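Local coordinates for chromosomal replication initiator protein DnaA (Aquifex aeolicus, PDB 1L8Q), which probably binds the replication origin oriC in its ATP-bound form to initiate chromosomal replication once per cell cycle, at residues L230-Y241 with I263-A274. Numbering follows the deposited sequence.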
# COMPACT_ATOMS: atom_id res chain seq x y z
N LEU A 230 -22.39 -9.72 10.75
CA LEU A 230 -22.37 -9.86 9.31
C LEU A 230 -23.28 -11.00 8.87
O LEU A 230 -23.86 -10.97 7.79
CB LEU A 230 -20.95 -10.12 8.82
CG LEU A 230 -20.04 -8.91 8.81
CD1 LEU A 230 -18.96 -9.09 7.75
CD2 LEU A 230 -20.86 -7.65 8.56
N MSE A 231 -23.41 -12.00 9.71
CA MSE A 231 -24.28 -13.11 9.40
C MSE A 231 -25.72 -12.67 9.60
O MSE A 231 -26.62 -13.06 8.84
CB MSE A 231 -23.94 -14.33 10.27
CG MSE A 231 -24.73 -15.59 9.95
SE MSE A 231 -24.31 -16.40 8.21
CE MSE A 231 -22.49 -15.60 7.91
N GLN A 232 -25.94 -11.83 10.61
CA GLN A 232 -27.26 -11.30 10.88
C GLN A 232 -27.73 -10.50 9.68
O GLN A 232 -28.91 -10.53 9.33
CB GLN A 232 -27.25 -10.41 12.12
CG GLN A 232 -27.49 -11.13 13.43
CD GLN A 232 -27.59 -10.17 14.61
OE1 GLN A 232 -26.58 -9.85 15.25
NE2 GLN A 232 -28.79 -9.69 14.88
N ILE A 233 -26.81 -9.80 9.03
CA ILE A 233 -27.16 -9.03 7.84
C ILE A 233 -27.56 -9.96 6.69
O ILE A 233 -28.47 -9.66 5.93
CB ILE A 233 -26.03 -8.08 7.45
CG1 ILE A 233 -26.09 -6.82 8.31
CG2 ILE A 233 -26.14 -7.70 5.99
CD1 ILE A 233 -24.99 -5.84 8.06
N VAL A 234 -26.88 -11.10 6.59
CA VAL A 234 -27.22 -12.07 5.58
C VAL A 234 -28.62 -12.62 5.85
O VAL A 234 -29.44 -12.69 4.95
CB VAL A 234 -26.19 -13.19 5.48
CG1 VAL A 234 -26.68 -14.30 4.55
CG2 VAL A 234 -24.86 -12.64 4.98
N GLU A 235 -28.88 -13.00 7.10
CA GLU A 235 -30.21 -13.44 7.49
C GLU A 235 -31.23 -12.39 7.08
O GLU A 235 -32.32 -12.70 6.61
CB GLU A 235 -30.32 -13.63 9.00
CG GLU A 235 -29.61 -14.84 9.57
CD GLU A 235 -29.63 -14.86 11.10
OE1 GLU A 235 -30.00 -13.83 11.72
OE2 GLU A 235 -29.28 -15.91 11.68
N PHE A 236 -30.87 -11.12 7.26
CA PHE A 236 -31.78 -10.03 6.97
C PHE A 236 -32.12 -9.95 5.49
O PHE A 236 -33.28 -10.03 5.12
CB PHE A 236 -31.20 -8.70 7.44
CG PHE A 236 -32.07 -7.54 7.13
CD1 PHE A 236 -33.24 -7.33 7.83
CD2 PHE A 236 -31.72 -6.65 6.13
CE1 PHE A 236 -34.05 -6.27 7.53
CE2 PHE A 236 -32.53 -5.58 5.83
CZ PHE A 236 -33.70 -5.39 6.53
N VAL A 237 -31.10 -9.79 4.65
CA VAL A 237 -31.31 -9.72 3.21
C VAL A 237 -32.19 -10.87 2.75
O VAL A 237 -33.04 -10.71 1.88
CB VAL A 237 -29.99 -9.71 2.45
CG1 VAL A 237 -30.20 -10.15 1.00
CG2 VAL A 237 -29.33 -8.33 2.53
N ALA A 238 -31.99 -12.03 3.37
CA ALA A 238 -32.79 -13.21 3.07
C ALA A 238 -34.27 -12.94 3.29
O ALA A 238 -35.02 -12.70 2.35
CB ALA A 238 -32.33 -14.39 3.91
N ASN A 239 -34.68 -12.99 4.56
CA ASN A 239 -36.08 -12.79 4.94
C ASN A 239 -36.80 -11.70 4.15
O ASN A 239 -38.03 -11.72 4.05
CB ASN A 239 -36.20 -12.54 6.44
CG ASN A 239 -35.46 -13.57 7.26
OD1 ASN A 239 -35.52 -14.77 6.98
ND2 ASN A 239 -34.75 -13.12 8.29
N TYR A 240 -36.05 -10.75 3.60
CA TYR A 240 -36.65 -9.68 2.79
C TYR A 240 -36.73 -10.04 1.31
O TYR A 240 -37.72 -9.73 0.64
CB TYR A 240 -35.90 -8.35 2.97
CG TYR A 240 -36.67 -7.17 2.41
CD1 TYR A 240 -37.65 -6.53 3.17
CD2 TYR A 240 -36.44 -6.71 1.12
CE1 TYR A 240 -38.37 -5.46 2.66
CE2 TYR A 240 -37.15 -5.64 0.59
CZ TYR A 240 -38.12 -5.02 1.37
OH TYR A 240 -38.83 -3.95 0.85
N TYR A 241 -35.70 -10.70 0.79
CA TYR A 241 -35.63 -11.03 -0.63
C TYR A 241 -36.29 -12.35 -0.97
O TYR A 241 -36.57 -12.62 -2.14
CB TYR A 241 -34.18 -11.05 -1.10
CG TYR A 241 -33.68 -9.71 -1.55
CD1 TYR A 241 -33.90 -8.58 -0.78
CD2 TYR A 241 -33.00 -9.57 -2.74
CE1 TYR A 241 -33.45 -7.34 -1.18
CE2 TYR A 241 -32.54 -8.33 -3.16
CZ TYR A 241 -32.77 -7.22 -2.37
OH TYR A 241 -32.32 -5.99 -2.77
N ILE A 263 -26.40 -6.56 -2.64
CA ILE A 263 -26.86 -5.70 -1.56
C ILE A 263 -26.28 -6.12 -0.21
O ILE A 263 -25.84 -5.28 0.57
CB ILE A 263 -28.40 -5.66 -1.49
CG1 ILE A 263 -28.94 -7.00 -1.00
CG2 ILE A 263 -29.00 -5.29 -2.85
CD1 ILE A 263 -30.23 -6.86 -0.23
N ALA A 264 -26.28 -7.42 0.06
CA ALA A 264 -25.73 -7.92 1.31
C ALA A 264 -24.31 -7.40 1.50
O ALA A 264 -24.04 -6.64 2.43
CB ALA A 264 -25.74 -9.43 1.34
N MSE A 265 -23.41 -7.79 0.61
CA MSE A 265 -22.04 -7.30 0.68
C MSE A 265 -22.07 -5.79 0.91
O MSE A 265 -21.33 -5.27 1.75
CB MSE A 265 -21.28 -7.63 -0.60
CG MSE A 265 -20.97 -9.10 -0.77
SE MSE A 265 -20.24 -9.53 -2.52
CE MSE A 265 -19.98 -11.43 -2.26
N TYR A 266 -22.94 -5.10 0.18
CA TYR A 266 -23.09 -3.65 0.32
C TYR A 266 -23.48 -3.29 1.74
O TYR A 266 -22.92 -2.36 2.33
CB TYR A 266 -24.12 -3.11 -0.67
CG TYR A 266 -24.28 -1.61 -0.61
CD1 TYR A 266 -23.46 -0.78 -1.37
CD2 TYR A 266 -25.24 -1.03 0.20
CE1 TYR A 266 -23.59 0.60 -1.32
CE2 TYR A 266 -25.38 0.34 0.26
CZ TYR A 266 -24.56 1.15 -0.50
OH TYR A 266 -24.71 2.52 -0.44
N LEU A 267 -24.43 -4.02 2.30
CA LEU A 267 -24.88 -3.75 3.65
C LEU A 267 -23.78 -4.05 4.68
O LEU A 267 -23.64 -3.32 5.68
CB LEU A 267 -26.15 -4.53 3.96
CG LEU A 267 -27.37 -4.12 3.13
CD1 LEU A 267 -28.65 -4.51 3.84
CD2 LEU A 267 -27.35 -2.64 2.86
N CYS A 268 -23.02 -5.11 4.45
CA CYS A 268 -21.92 -5.46 5.33
C CYS A 268 -20.90 -4.36 5.26
O CYS A 268 -20.35 -3.94 6.28
CB CYS A 268 -21.27 -6.78 4.91
SG CYS A 268 -22.09 -8.26 5.54
N ARG A 269 -20.64 -3.88 4.06
CA ARG A 269 -19.68 -2.81 3.87
C ARG A 269 -20.19 -1.51 4.45
O ARG A 269 -19.52 -0.88 5.25
CB ARG A 269 -19.34 -2.63 2.38
CG ARG A 269 -18.29 -1.57 2.09
CD ARG A 269 -16.96 -1.79 2.80
NE ARG A 269 -15.86 -1.17 2.06
CZ ARG A 269 -14.65 -0.95 2.55
NH1 ARG A 269 -14.36 -1.28 3.81
NH2 ARG A 269 -13.73 -0.38 1.79
N LYS A 270 -21.40 -1.12 4.08
CA LYS A 270 -21.89 0.21 4.45
C LYS A 270 -22.50 0.31 5.85
O LYS A 270 -22.38 1.34 6.52
CB LYS A 270 -22.85 0.74 3.38
CG LYS A 270 -22.19 0.93 2.01
CD LYS A 270 -21.04 1.94 2.08
CE LYS A 270 -20.70 2.50 0.70
NZ LYS A 270 -19.98 3.80 0.79
N VAL A 271 -23.15 -0.76 6.29
CA VAL A 271 -23.82 -0.73 7.58
C VAL A 271 -22.94 -1.15 8.77
O VAL A 271 -23.01 -0.56 9.83
CB VAL A 271 -25.12 -1.55 7.56
CG1 VAL A 271 -25.69 -1.68 8.96
CG2 VAL A 271 -26.14 -0.91 6.62
N CYS A 272 -22.10 -2.16 8.58
CA CYS A 272 -21.24 -2.62 9.66
C CYS A 272 -19.78 -2.22 9.52
O CYS A 272 -18.96 -2.58 10.36
CB CYS A 272 -21.34 -4.13 9.84
SG CYS A 272 -22.93 -4.69 10.46
N SER A 273 -19.45 -1.48 8.46
CA SER A 273 -18.07 -1.02 8.26
C SER A 273 -17.08 -2.17 8.23
O SER A 273 -16.02 -2.09 8.83
CB SER A 273 -17.66 -0.05 9.37
OG SER A 273 -18.28 1.21 9.17
N ALA A 274 -17.44 -3.26 7.56
CA ALA A 274 -16.56 -4.40 7.44
C ALA A 274 -15.62 -4.23 6.27
O ALA A 274 -16.01 -3.75 5.21
CB ALA A 274 -17.36 -5.67 7.29
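Leu230 of helix 230-241 lies against Cys268 of helix 263-272, their CA atoms 6.0 Å apart. The two axes approach to 9.5 Å and run at 136°, closer to antiparallel than to parallel. The contact is mainly apolar side-chain packing. Ile233 is a knob in the hole formed by Leu267, Cys268, Val271 and Cys272. Its CG1 branch is anti to the carbonyl carbon (chi1 -81°) and carries CD1 to Cys272 SG at 3.4 Å, while CG2 rests on Leu267 CB at 3.8 Å. Leu230 forks beside Cys268 and Ala274: CD2 faces Cys268 SG and Cys272 CB, and CD1 meets Ala274 CB at 3.8 Å. Near the C-terminal end of helix 216-241, Ile263 CD1 wedges between both methyls of Val237 and the ring of Tyr241, obliquely to that ring. The Tyr241 OH lies 3.4 Å from Ile263 CG2. With an alanine at Tyr241 the ring is gone, which would probably leave Ile263 CD1 without its aromatic neighbour and open a gap beside Val237. Phe283 touches Val234 and Ala264, and Ile323 of helix 308-323 touches Ile233. The contact packs helix 258-272 on the C-terminal half of the long helix 216-241, within the hydrophobic core of domain IV, the helix-turn-helix domain that binds double-stranded DNA.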